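Side-chain contacts in transcriptional regulator (Mesorhizobium loti, PDB 3BHQ), which probably binds regulatory DNA as a transcription factor of the TetR family, working as a two-chain assembly of mostly helical subunits: residues R12-I17 with K51-K56; K28-T33 with T58-V63; K147-N150 with I154-G157; G133-L138 with D158-A163. All blocks are in the same frame, centred on the assembly; numbering follows the deposited sequence.

Contact 1. Residues R12-I17 with K51-K56; sequences RKDREI and KHFTDK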
loop_
_atom_site.group_PDB
_atom_site.type_symbol
_atom_site.label_atom_id
_atom_site.label_comp_id
_atom_site.label_asym_id
_atom_site.label_seq_id
_atom_site.Cartn_x
_atom_site.Cartn_y
_atom_site.Cartn_z
ATOM N N ARG A 12 14.501 -21.460 21.893
ATOM C CA ARG A 12 15.271 -21.641 20.652
ATOM C C ARG A 12 14.510 -22.493 19.630
ATOM O O ARG A 12 14.434 -22.119 18.456
ATOM C CB ARG A 12 16.653 -22.239 20.935
ATOM C CG ARG A 12 17.454 -22.712 19.682
ATOM C CD ARG A 12 18.971 -22.839 19.930
ATOM N NE ARG A 12 19.319 -23.222 21.308
ATOM C CZ ARG A 12 19.456 -24.464 21.799
ATOM N NH1 ARG A 12 19.285 -25.555 21.043
ATOM N NH2 ARG A 12 19.774 -24.617 23.090
ATOM N N LYS A 13 13.956 -23.623 20.077
ATOM C CA LYS A 13 13.153 -24.459 19.187
ATOM C C LYS A 13 11.977 -23.694 18.609
ATOM O O LYS A 13 11.712 -23.802 17.425
ATOM C CB LYS A 13 12.688 -25.781 19.842
ATOM C CG LYS A 13 13.552 -26.969 19.481
ATOM C CD LYS A 13 13.287 -27.371 18.010
ATOM C CE LYS A 13 14.483 -28.055 17.358
ATOM N NZ LYS A 13 14.478 -27.736 15.899
ATOM N N ASP A 14 11.279 -22.914 19.425
ATOM C CA ASP A 14 10.154 -22.104 18.923
ATOM C C ASP A 14 10.580 -21.061 17.873
ATOM O O ASP A 14 9.910 -20.883 16.876
ATOM C CB ASP A 14 9.355 -21.448 20.057
ATOM C CG ASP A 14 8.503 -22.454 20.849
ATOM O OD1 ASP A 14 8.404 -23.659 20.503
ATOM O OD2 ASP A 14 7.906 -22.014 21.842
ATOM N N ARG A 15 11.711 -20.409 18.107
ATOM C CA ARG A 15 12.299 -19.502 17.118
ATOM C C ARG A 15 12.613 -20.241 15.809
ATOM O O ARG A 15 12.322 -19.726 14.724
ATOM C CB ARG A 15 13.575 -18.846 17.670
ATOM C CG ARG A 15 14.294 -17.913 16.666
ATOM C CD ARG A 15 15.473 -17.149 17.278
ATOM N NE ARG A 15 16.423 -18.006 17.985
ATOM C CZ ARG A 15 17.303 -18.831 17.405
ATOM N NH1 ARG A 15 17.423 -18.942 16.073
ATOM N NH2 ARG A 15 18.097 -19.556 18.189
ATOM N N GLU A 16 13.210 -21.435 15.920
ATOM C CA GLU A 16 13.526 -22.252 14.733
ATOM C C GLU A 16 12.276 -22.652 13.956
ATOM O O GLU A 16 12.263 -22.636 12.723
ATOM C CB GLU A 16 14.352 -23.480 15.116
ATOM C CG GLU A 16 15.774 -23.123 15.568
ATOM C CD GLU A 16 16.555 -24.251 16.207
ATOM O OE1 GLU A 16 16.013 -25.341 16.469
ATOM O OE2 GLU A 16 17.750 -24.014 16.477
ATOM N N ILE A 17 11.219 -23.016 14.692
ATOM C CA ILE A 17 9.954 -23.371 14.078
ATOM C C ILE A 17 9.348 -22.155 13.329
ATOM O O ILE A 17 8.884 -22.300 12.203
ATOM C CB ILE A 17 8.949 -23.948 15.120
ATOM C CG1 ILE A 17 9.472 -25.272 15.662
ATOM C CG2 ILE A 17 7.566 -24.122 14.507
ATOM C CD1 ILE A 17 8.765 -25.734 16.958
ATOM N N LYS A 51 1.928 -29.020 19.859
ATOM C CA LYS A 51 1.827 -28.641 21.272
ATOM C C LYS A 51 2.027 -27.133 21.467
ATOM O O LYS A 51 1.337 -26.484 22.283
ATOM C CB LYS A 51 2.811 -29.451 22.135
ATOM C CG LYS A 51 2.379 -30.903 22.338
ATOM C CD LYS A 51 3.527 -31.849 22.717
ATOM C CE LYS A 51 4.130 -31.585 24.083
ATOM N NZ LYS A 51 5.132 -32.638 24.429
ATOM N N HIS A 52 2.980 -26.580 20.720
ATOM C CA HIS A 52 3.376 -25.170 20.889
ATOM C C HIS A 52 2.652 -24.184 20.005
ATOM O O HIS A 52 2.544 -22.997 20.371
ATOM C CB HIS A 52 4.888 -25.029 20.687
ATOM C CG HIS A 52 5.697 -25.708 21.735
ATOM N ND1 HIS A 52 7.040 -25.446 21.920
ATOM C CD2 HIS A 52 5.342 -26.582 22.715
ATOM C CE1 HIS A 52 7.488 -26.175 22.934
ATOM N NE2 HIS A 52 6.481 -26.876 23.431
ATOM N N PHE A 53 2.113 -24.620 18.867
ATOM C CA PHE A 53 1.462 -23.734 17.926
ATOM C C PHE A 53 0.055 -24.116 17.480
ATOM O O PHE A 53 -0.532 -23.346 16.708
ATOM C CB PHE A 53 2.374 -23.497 16.720
ATOM C CG PHE A 53 3.663 -22.809 17.092
ATOM C CD1 PHE A 53 3.655 -21.448 17.361
ATOM C CD2 PHE A 53 4.839 -23.503 17.243
ATOM C CE1 PHE A 53 4.829 -20.779 17.748
ATOM C CE2 PHE A 53 6.027 -22.845 17.646
ATOM C CZ PHE A 53 6.015 -21.479 17.879
ATOM N N THR A 54 -0.455 -25.272 17.930
ATOM C CA THR A 54 -1.846 -25.732 17.720
ATOM C C THR A 54 -2.256 -26.076 16.288
ATOM O O THR A 54 -2.756 -27.187 16.045
ATOM C CB THR A 54 -2.858 -24.731 18.339
ATOM O OG1 THR A 54 -2.722 -24.838 19.753
ATOM C CG2 THR A 54 -4.350 -25.067 17.965
ATOM N N ASP A 55 -2.147 -25.111 15.397
ATOM C CA ASP A 55 -2.535 -25.320 14.010
ATOM C C ASP A 55 -1.824 -24.358 13.093
ATOM O O ASP A 55 -1.140 -23.448 13.551
ATOM C CB ASP A 55 -4.079 -25.324 13.852
ATOM C CG ASP A 55 -4.748 -24.030 14.252
ATOM O OD1 ASP A 55 -4.134 -22.931 14.209
ATOM O OD2 ASP A 55 -5.963 -24.122 14.570
ATOM N N LYS A 56 -1.982 -24.580 11.786
ATOM C CA LYS A 56 -1.290 -23.817 10.784
ATOM C C LYS A 56 -1.704 -22.336 10.815
ATOM O O LYS A 56 -0.864 -21.439 10.621
ATOM C CB LYS A 56 -1.515 -24.464 9.415
ATOM C CG LYS A 56 -0.545 -24.043 8.361
ATOM C CD LYS A 56 -0.641 -24.895 7.087
ATOM C CE LYS A 56 -1.967 -24.747 6.371
ATOM N NZ LYS A 56 -2.019 -25.573 5.128
#
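The imidazole of H52 meets D14 at its edge, and the phenyl ring of F53 meets D14 and I17 obliquely. At the H52 edge ND1 donates to OD1 of D14, 2.7 Å away. The N-H points almost straight at the oxygen, at 175°, and OD1 lies practically in the imidazole plane. OD1 accepts on the syn lone pair, the side of OD2. Carboxylate and imidazole stand nearly perpendicular, 89° apart. The nearby carboxylate would tend to stabilise a protonated imidazole, though a neutral ring with its proton on ND1 would make the same bond. Round the F53 ring, CE2 is 3.8 Å from OD1 of D14. CE2 also packs on the CG2 branch of I17 at 3.7 Å. With CG1 beside the backbone N (chi1 -65°), CG2 is the branch turned onto F53. Helix 46-53 closes the predicted helix-turn-helix, and its last turn here docks on helix 9-28, the first helix of the TetR-type DNA-binding domain. F53 and I17 are buried, whereas H52 is exposed, so the polar bond lies on the outer side of the apolar pair. F53 also touches I18 on helix 9-28 and L59 and E62 on helix 56-83. I17 packs on T48 and V49 as well, and H52 touches S10 of helix 9-28.

Contact 2. Residues K28-T33 with T58-V63; sequences KGYDGT and TLFGEV. With EDO (1,2-ethanediol), chain E; EDO (1,2-ethanediol), chain H.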
loop_
_atom_site.group_PDB
_atom_site.type_symbol
_atom_site.label_atom_id
_atom_site.label_comp_id
_atom_site.label_asym_id
_atom_site.label_seq_id
_atom_site.Cartn_x
_atom_site.Cartn_y
_atom_site.Cartn_z
ATOM N N LYS A 28 5.574 -21.379 -0.401
ATOM C CA LYS A 28 4.477 -22.231 -0.852
ATOM C C LYS A 28 3.090 -21.654 -0.684
ATOM O O LYS A 28 2.138 -22.222 -1.235
ATOM C CB LYS A 28 4.522 -23.532 -0.041
ATOM C CG LYS A 28 5.863 -24.263 -0.025
ATOM C CD LYS A 28 6.218 -24.799 -1.377
ATOM C CE LYS A 28 7.467 -25.693 -1.305
ATOM N NZ LYS A 28 8.706 -24.916 -0.923
ATOM N N GLY A 29 2.962 -20.592 0.117
ATOM C CA GLY A 29 1.656 -20.074 0.508
ATOM C C GLY A 29 1.092 -20.949 1.612
ATOM O O GLY A 29 1.583 -22.055 1.900
ATOM N N TYR A 30 0.038 -20.459 2.243
ATOM C CA TYR A 30 -0.616 -21.176 3.333
ATOM C C TYR A 30 -1.092 -22.578 2.944
ATOM O O TYR A 30 -0.774 -23.551 3.636
ATOM C CB TYR A 30 -1.775 -20.324 3.828
ATOM C CG TYR A 30 -2.515 -20.860 4.990
ATOM C CD1 TYR A 30 -1.979 -20.735 6.278
ATOM C CD2 TYR A 30 -3.758 -21.472 4.835
ATOM C CE1 TYR A 30 -2.654 -21.215 7.376
ATOM C CE2 TYR A 30 -4.462 -21.948 5.936
ATOM C CZ TYR A 30 -3.884 -21.812 7.218
ATOM O OH TYR A 30 -4.552 -22.257 8.314
ATOM N N ASP A 31 -1.780 -22.695 1.804
ATOM C CA ASP A 31 -2.305 -23.998 1.361
ATOM C C ASP A 31 -1.252 -24.948 0.855
ATOM O O ASP A 31 -1.515 -26.136 0.802
ATOM C CB ASP A 31 -3.358 -23.857 0.245
ATOM C CG ASP A 31 -4.655 -23.285 0.729
ATOM O OD1 ASP A 31 -4.996 -23.483 1.918
ATOM O OD2 ASP A 31 -5.360 -22.673 -0.111
ATOM N N GLY A 32 -0.081 -24.436 0.495
ATOM C CA GLY A 32 0.998 -25.253 -0.063
ATOM C C GLY A 32 1.932 -25.889 0.944
ATOM O O GLY A 32 2.841 -26.616 0.544
ATOM N N THR A 33 1.746 -25.590 2.229
ATOM C CA THR A 33 2.586 -26.172 3.286
ATOM C C THR A 33 1.716 -26.762 4.376
ATOM O O THR A 33 0.486 -26.737 4.301
ATOM C CB THR A 33 3.651 -25.160 3.815
ATOM O OG1 THR A 33 4.612 -25.850 4.644
ATOM C CG2 THR A 33 3.021 -24.023 4.602
ATOM N N THR A 58 -2.765 -20.550 13.514
ATOM C CA THR A 58 -2.107 -20.000 14.702
ATOM C C THR A 58 -0.633 -19.731 14.451
ATOM O O THR A 58 -0.115 -18.649 14.792
ATOM C CB THR A 58 -2.351 -20.912 15.922
ATOM O OG1 THR A 58 -3.763 -21.089 16.125
ATOM C CG2 THR A 58 -1.702 -20.327 17.194
ATOM N N LEU A 59 0.046 -20.694 13.823
ATOM C CA LEU A 59 1.453 -20.547 13.510
ATOM C C LEU A 59 1.697 -19.364 12.543
ATOM O O LEU A 59 2.642 -18.609 12.731
ATOM C CB LEU A 59 1.988 -21.860 12.938
ATOM C CG LEU A 59 3.471 -21.922 12.543
ATOM C CD1 LEU A 59 4.443 -21.341 13.573
ATOM C CD2 LEU A 59 3.910 -23.367 12.188
ATOM N N PHE A 60 0.816 -19.186 11.560
ATOM C CA PHE A 60 0.926 -18.048 10.613
ATOM C C PHE A 60 0.823 -16.718 11.402
ATOM O O PHE A 60 1.550 -15.755 11.137
ATOM C CB PHE A 60 -0.163 -18.141 9.539
ATOM C CG PHE A 60 0.117 -17.410 8.226
ATOM C CD1 PHE A 60 1.188 -16.524 8.039
ATOM C CD2 PHE A 60 -0.782 -17.582 7.168
ATOM C CE1 PHE A 60 1.376 -15.895 6.795
ATOM C CE2 PHE A 60 -0.596 -16.930 5.936
ATOM C CZ PHE A 60 0.473 -16.119 5.760
ATOM N N GLY A 61 -0.060 -16.675 12.402
ATOM C CA GLY A 61 -0.174 -15.497 13.237
ATOM C C GLY A 61 1.113 -15.181 13.986
ATOM O O GLY A 61 1.533 -14.022 14.065
ATOM N N GLU A 62 1.764 -16.210 14.530
ATOM C CA GLU A 62 3.072 -16.032 15.182
ATOM C C GLU A 62 4.183 -15.576 14.216
ATOM O O GLU A 62 5.089 -14.850 14.626
ATOM C CB GLU A 62 3.471 -17.306 15.937
ATOM C CG GLU A 62 2.604 -17.520 17.139
ATOM C CD GLU A 62 2.904 -16.518 18.262
ATOM O OE1 GLU A 62 4.085 -16.273 18.609
ATOM O OE2 GLU A 62 1.963 -16.016 18.826
ATOM N N VAL A 63 4.153 -16.072 12.968
ATOM C CA VAL A 63 5.094 -15.632 11.919
ATOM C C VAL A 63 4.931 -14.123 11.716
ATOM O O VAL A 63 5.924 -13.376 11.690
ATOM C CB VAL A 63 4.854 -16.392 10.607
ATOM C CG1 VAL A 63 5.476 -15.679 9.386
ATOM C CG2 VAL A 63 5.386 -17.827 10.755
HETATM C C1 EDO E . 10.635 -23.310 1.713
HETATM O O1 EDO E . 12.055 -23.167 1.839
HETATM C C2 EDO E . 10.123 -24.429 2.607
HETATM O O2 EDO E . 9.003 -25.104 2.033
HETATM C C1 EDO H . -8.076 -20.656 7.578
HETATM O O1 EDO H . -8.840 -20.903 6.393
HETATM C C2 EDO H . -8.009 -21.931 8.411
HETATM O O2 EDO H . -7.066 -22.846 7.828
#
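Y30 and F60 carry this contact, each giving up a similar area to the other. The rings meet side by side through their borders, without a stacked overlap. The planes are 15° apart and the ring centroids 5.8 Å. The nearest atoms are CD1 of Y30 and CD2 of F60, at 3.5 Å. CE2 of F60 reaches back along the Y30 side chain to its CB, at 4.2 Å. In Y30 the ring is carried anti to the backbone N (chi1 -177°), which brings CD1 against F60. Y30 opens a type I beta turn that ends at T33, in the loop between helix 9-28 and helix 35-42. The contact thus ties this loop of the TetR-type DNA-binding domain to the long helix that follows the helix-turn-helix. F60 also stacks with F25 of helix 9-28, and K56 makes a cation-pi contact with Y30. M122 touches both Y30 and F60. At the outer end of Y30, OH is hydrogen-bonded to O2 of an ethanediol (chain H), probably from the crystallisation liquor, at 2.6 Å, in the ring plane. No hydrogen bond joins the segments, so dispersion and apolar burial hold the rings together, while the hydroxyl keeps a polar partner.

Contact 3. Residues K147-N150 with I154-G157; sequences KLTN and IQTG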
loop_
_atom_site.group_PDB
_atom_site.type_symbol
_atom_site.label_atom_id
_atom_site.label_comp_id
_atom_site.label_asym_id
_atom_site.label_seq_id
_atom_site.Cartn_x
_atom_site.Cartn_y
_atom_site.Cartn_z
ATOM N N LYS A 147 10.859 14.192 20.572
ATOM C CA LYS A 147 12.118 14.522 21.258
ATOM C C LYS A 147 12.936 15.523 20.442
ATOM O O LYS A 147 13.466 16.485 20.994
ATOM C CB LYS A 147 12.917 13.262 21.588
ATOM C CG LYS A 147 12.201 12.367 22.600
ATOM C CD LYS A 147 12.880 11.014 22.782
ATOM C CE LYS A 147 11.963 10.043 23.529
ATOM N NZ LYS A 147 12.515 8.664 23.571
ATOM N N LEU A 148 13.001 15.334 19.121
ATOM C CA LEU A 148 13.695 16.294 18.247
ATOM C C LEU A 148 13.008 17.667 18.255
ATOM O O LEU A 148 13.683 18.687 18.158
ATOM C CB LEU A 148 13.814 15.770 16.805
ATOM C CG LEU A 148 14.753 14.578 16.613
ATOM C CD1 LEU A 148 14.562 13.983 15.240
ATOM C CD2 LEU A 148 16.222 14.986 16.850
ATOM N N THR A 149 11.675 17.674 18.318
ATOM C CA THR A 149 10.896 18.923 18.398
ATOM C C THR A 149 11.165 19.628 19.733
ATOM O O THR A 149 11.427 20.836 19.743
ATOM C CB THR A 149 9.393 18.706 18.162
ATOM O OG1 THR A 149 9.197 18.225 16.823
ATOM C CG2 THR A 149 8.588 20.031 18.326
ATOM N N ASN A 150 11.149 18.864 20.828
ATOM C CA ASN A 150 11.464 19.423 22.181
ATOM C C ASN A 150 12.866 20.056 22.252
ATOM O O ASN A 150 13.076 21.040 22.971
ATOM C CB ASN A 150 11.312 18.353 23.271
ATOM C CG ASN A 150 9.876 17.873 23.439
ATOM O OD1 ASN A 150 8.933 18.488 22.937
ATOM N ND2 ASN A 150 9.708 16.749 24.135
ATOM N N ILE A 154 13.721 20.109 14.869
ATOM C CA ILE A 154 12.662 20.094 13.843
ATOM C C ILE A 154 11.413 20.681 14.518
ATOM O O ILE A 154 11.466 20.999 15.700
ATOM C CB ILE A 154 12.362 18.659 13.265
ATOM C CG1 ILE A 154 11.801 17.686 14.332
ATOM C CG2 ILE A 154 13.631 18.080 12.617
ATOM C CD1 ILE A 154 11.437 16.267 13.797
ATOM N N GLN A 155 10.307 20.794 13.778
ATOM C CA GLN A 155 9.016 21.246 14.344
ATOM C C GLN A 155 7.852 20.383 13.850
ATOM O O GLN A 155 7.280 20.666 12.786
ATOM C CB GLN A 155 8.736 22.737 14.053
ATOM C CG GLN A 155 7.410 23.263 14.685
ATOM C CD GLN A 155 7.336 23.046 16.202
ATOM O OE1 GLN A 155 8.259 23.435 16.934
ATOM N NE2 GLN A 155 6.245 22.427 16.677
ATOM N N THR A 156 7.544 19.323 14.603
ATOM C CA THR A 156 6.441 18.428 14.299
ATOM C C THR A 156 5.420 18.510 15.428
ATOM O O THR A 156 5.597 17.889 16.490
ATOM C CB THR A 156 6.915 16.968 14.080
ATOM O OG1 THR A 156 7.531 16.470 15.274
ATOM C CG2 THR A 156 7.885 16.882 12.907
ATOM N N GLY A 157 4.369 19.308 15.195
ATOM C CA GLY A 157 3.262 19.476 16.143
ATOM C C GLY A 157 2.482 18.200 16.414
ATOM O O GLY A 157 2.104 17.951 17.563
#
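T149 and T156 are joined by two hydrogen bonds that converge on one oxygen, OG1 of T149. The hydroxyl OG1 of T156 donates to it at 2.9 Å. The backbone N of T156 donates as well, at 3.0 Å and 163°. The site closes the connection between helix 123-150 and helix 159-181 in the C-terminal domain, folding the linking loop back on the last turn of the first helix. OG1 of T149 sits beside its own backbone N (chi1 -64°) and is also hydrogen-bonded to the carbonyl O of F145, one turn earlier. The oxygen therefore has three partners, which fix the rotation of the T149 side chain. The carbonyl O of I154 adds a contact with CA of T149, a CA-H...O approach of 3.5 Å. Farther inside, CG1 of I154 packs on CB of L148 at 3.7 Å. M88 of helix 88-103 touches both residues, and F145 touches I154. On the exposed side the amide end of Q155 bends back at chi2 over the methyl of T149. CG2 of T149 lies off one face of that amide, displaced to its O and N side, 3.7 Å from both OE1 and NE2 of Q155.

Contact 4. Residues G133-L138 with D158-A163; sequences GFERML and DPYLAA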
loop_
_atom_site.group_PDB
_atom_site.type_symbol
_atom_site.label_atom_id
_atom_site.label_comp_id
_atom_site.label_asym_id
_atom_site.label_seq_id
_atom_site.Cartn_x
_atom_site.Cartn_y
_atom_site.Cartn_z
ATOM N N GLY A 133 3.211 -4.037 13.460
ATOM C CA GLY A 133 4.169 -3.696 12.446
ATOM C C GLY A 133 4.080 -2.240 12.071
ATOM O O GLY A 133 4.886 -1.450 12.514
ATOM N N PHE A 134 3.041 -1.904 11.309
ATOM C CA PHE A 134 2.859 -0.566 10.753
ATOM C C PHE A 134 2.714 0.546 11.812
ATOM O O PHE A 134 3.486 1.529 11.810
ATOM C CB PHE A 134 1.617 -0.590 9.844
ATOM C CG PHE A 134 1.313 0.719 9.142
ATOM C CD1 PHE A 134 1.730 0.914 7.823
ATOM C CD2 PHE A 134 0.553 1.686 9.751
ATOM C CE1 PHE A 134 1.410 2.108 7.175
ATOM C CE2 PHE A 134 0.250 2.880 9.082
ATOM C CZ PHE A 134 0.680 3.057 7.802
ATOM N N GLU A 135 1.743 0.395 12.714
ATOM C CA GLU A 135 1.495 1.430 13.739
ATOM C C GLU A 135 2.685 1.603 14.673
ATOM O O GLU A 135 3.041 2.728 15.011
ATOM C CB GLU A 135 0.217 1.188 14.514
ATOM C CG GLU A 135 -1.006 1.430 13.708
ATOM C CD GLU A 135 -2.255 1.420 14.538
ATOM O OE1 GLU A 135 -2.461 0.465 15.291
ATOM O OE2 GLU A 135 -3.052 2.381 14.416
ATOM N N ARG A 136 3.315 0.483 15.041
ATOM C CA ARG A 136 4.472 0.532 15.928
ATOM C C ARG A 136 5.652 1.298 15.326
ATOM O O ARG A 136 6.273 2.084 16.046
ATOM C CB ARG A 136 4.879 -0.869 16.354
ATOM C CG ARG A 136 5.893 -0.853 17.462
ATOM C CD ARG A 136 6.386 -2.241 17.836
ATOM N NE ARG A 136 7.756 -2.163 18.385
ATOM C CZ ARG A 136 8.510 -3.214 18.724
ATOM N NH1 ARG A 136 8.052 -4.453 18.571
ATOM N NH2 ARG A 136 9.750 -3.010 19.191
HETATM N N MSE A 137 5.906 1.168 14.019
HETATM C CA MSE A 137 7.044 1.874 13.415
HETATM C C MSE A 137 6.738 3.382 13.267
HETATM O O MSE A 137 7.638 4.210 13.423
HETATM C CB MSE A 137 7.588 1.158 12.167
HETATM C CG MSE A 137 6.941 1.343 10.835
HETATM SE SE MSE A 137 7.777 0.016 9.592
HETATM C CE MSE A 137 6.576 -1.463 9.806
ATOM N N LEU A 138 5.475 3.735 13.008
ATOM C CA LEU A 138 5.091 5.168 12.982
ATOM C C LEU A 138 5.186 5.732 14.405
ATOM O O LEU A 138 5.687 6.854 14.587
ATOM C CB LEU A 138 3.680 5.379 12.428
ATOM C CG LEU A 138 3.547 5.213 10.909
ATOM C CD1 LEU A 138 2.118 5.595 10.519
ATOM C CD2 LEU A 138 4.559 6.039 10.112
ATOM N N ASP A 158 2.229 17.420 15.355
ATOM C CA ASP A 158 1.560 16.120 15.401
ATOM C C ASP A 158 2.668 15.181 14.884
ATOM O O ASP A 158 2.775 14.979 13.670
ATOM C CB ASP A 158 0.318 16.126 14.499
ATOM C CG ASP A 158 -0.508 14.847 14.574
ATOM O OD1 ASP A 158 -0.026 13.766 15.008
ATOM O OD2 ASP A 158 -1.672 14.918 14.106
ATOM N N PRO A 159 3.539 14.700 15.791
ATOM C CA PRO A 159 4.632 13.818 15.367
ATOM C C PRO A 159 4.228 12.515 14.676
ATOM O O PRO A 159 4.985 12.071 13.800
ATOM C CB PRO A 159 5.433 13.591 16.661
ATOM C CG PRO A 159 4.581 14.027 17.750
ATOM C CD PRO A 159 3.640 15.021 17.230
ATOM N N TYR A 160 3.087 11.904 15.039
ATOM C CA TYR A 160 2.595 10.674 14.370
ATOM C C TYR A 160 2.192 11.022 12.916
ATOM O O TYR A 160 2.518 10.271 11.980
ATOM C CB TYR A 160 1.408 10.009 15.114
ATOM C CG TYR A 160 1.006 8.615 14.629
ATOM C CD1 TYR A 160 -0.012 8.411 13.671
ATOM C CD2 TYR A 160 1.623 7.473 15.156
ATOM C CE1 TYR A 160 -0.376 7.092 13.247
ATOM C CE2 TYR A 160 1.268 6.192 14.747
ATOM C CZ TYR A 160 0.268 5.997 13.807
ATOM O OH TYR A 160 -0.026 4.708 13.427
ATOM N N LEU A 161 1.492 12.146 12.738
ATOM C CA LEU A 161 1.103 12.586 11.376
ATOM C C LEU A 161 2.348 12.861 10.538
ATOM O O LEU A 161 2.437 12.376 9.394
ATOM C CB LEU A 161 0.210 13.822 11.422
ATOM C CG LEU A 161 -0.306 14.367 10.070
ATOM C CD1 LEU A 161 -1.160 13.370 9.377
ATOM C CD2 LEU A 161 -1.075 15.656 10.277
ATOM N N ALA A 162 3.300 13.557 11.138
ATOM C CA ALA A 162 4.595 13.906 10.487
ATOM C C ALA A 162 5.335 12.629 10.112
ATOM O O ALA A 162 5.868 12.527 9.015
ATOM C CB ALA A 162 5.425 14.752 11.368
ATOM N N ALA A 163 5.322 11.634 10.995
ATOM C CA ALA A 163 5.928 10.341 10.678
ATOM C C ALA A 163 5.247 9.713 9.469
ATOM O O ALA A 163 5.942 9.276 8.538
ATOM C CB ALA A 163 5.902 9.386 11.919
HETATM O O HOH W 1 -2.294 4.468 11.970
#
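Two helices of the C-terminal domain meet here, helix 123-150 through its middle and helix 159-181 at its first turns. The axes of segments 133-138 and 159-163 come within 10.4 Å, with their N-to-C directions 115° apart. Y160 reaches from helix 159-181 to helix 123-150. Its ring is sent anti to the backbone N (chi1 -170°) and runs across L138 at about a right angle. CE2 of Y160 touches CB of L138 at 3.4 Å, and CD1 of L138 packs by the hydroxyl end of the ring. OH of Y160 lies 3.4 Å from CG of E135, a van der Waals approach to the aliphatic stem. A water in the ring plane is hydrogen-bonded to OH of Y160 at 2.7 Å. The same water bonds weakly to OE2 of E135, so it links the polar ends only loosely. Deeper in, CD2 of L138 reaches CB of A163 at 4.0 Å. The CA atoms of L138 and A163, 5.7 Å apart, are the nearest pair between the segments. L138 also touches S164 and F167 farther along helix 159-181. I173 of the second subunit packs on both L138 and Y160, so the helix pair borders the dimer interface.

How the contacts relate
Contacts 1 and 2 belong to the presumed DNA-binding end of the chain, and their centres are 12 Å apart. Their segments alternate in sequence, so together they lace helix 9-28, the loop after it and helix 56-83 around the predicted helix-turn-helix. K56 of contact 1 joins them directly: its NZ is probably hydrogen-bonded to O of Y30 at 2.8 Å and to O of T33 at 2.9 Å. Contacts 3 and 4 lie beyond the chain's centre in the C-terminal domain. Contact 3 is nested in the loop that contact 4 closes, and CG2 of T156 packs on CB of A162 at 3.6 Å. Contacts 2 and 4 have centres about 28 Å apart without touching.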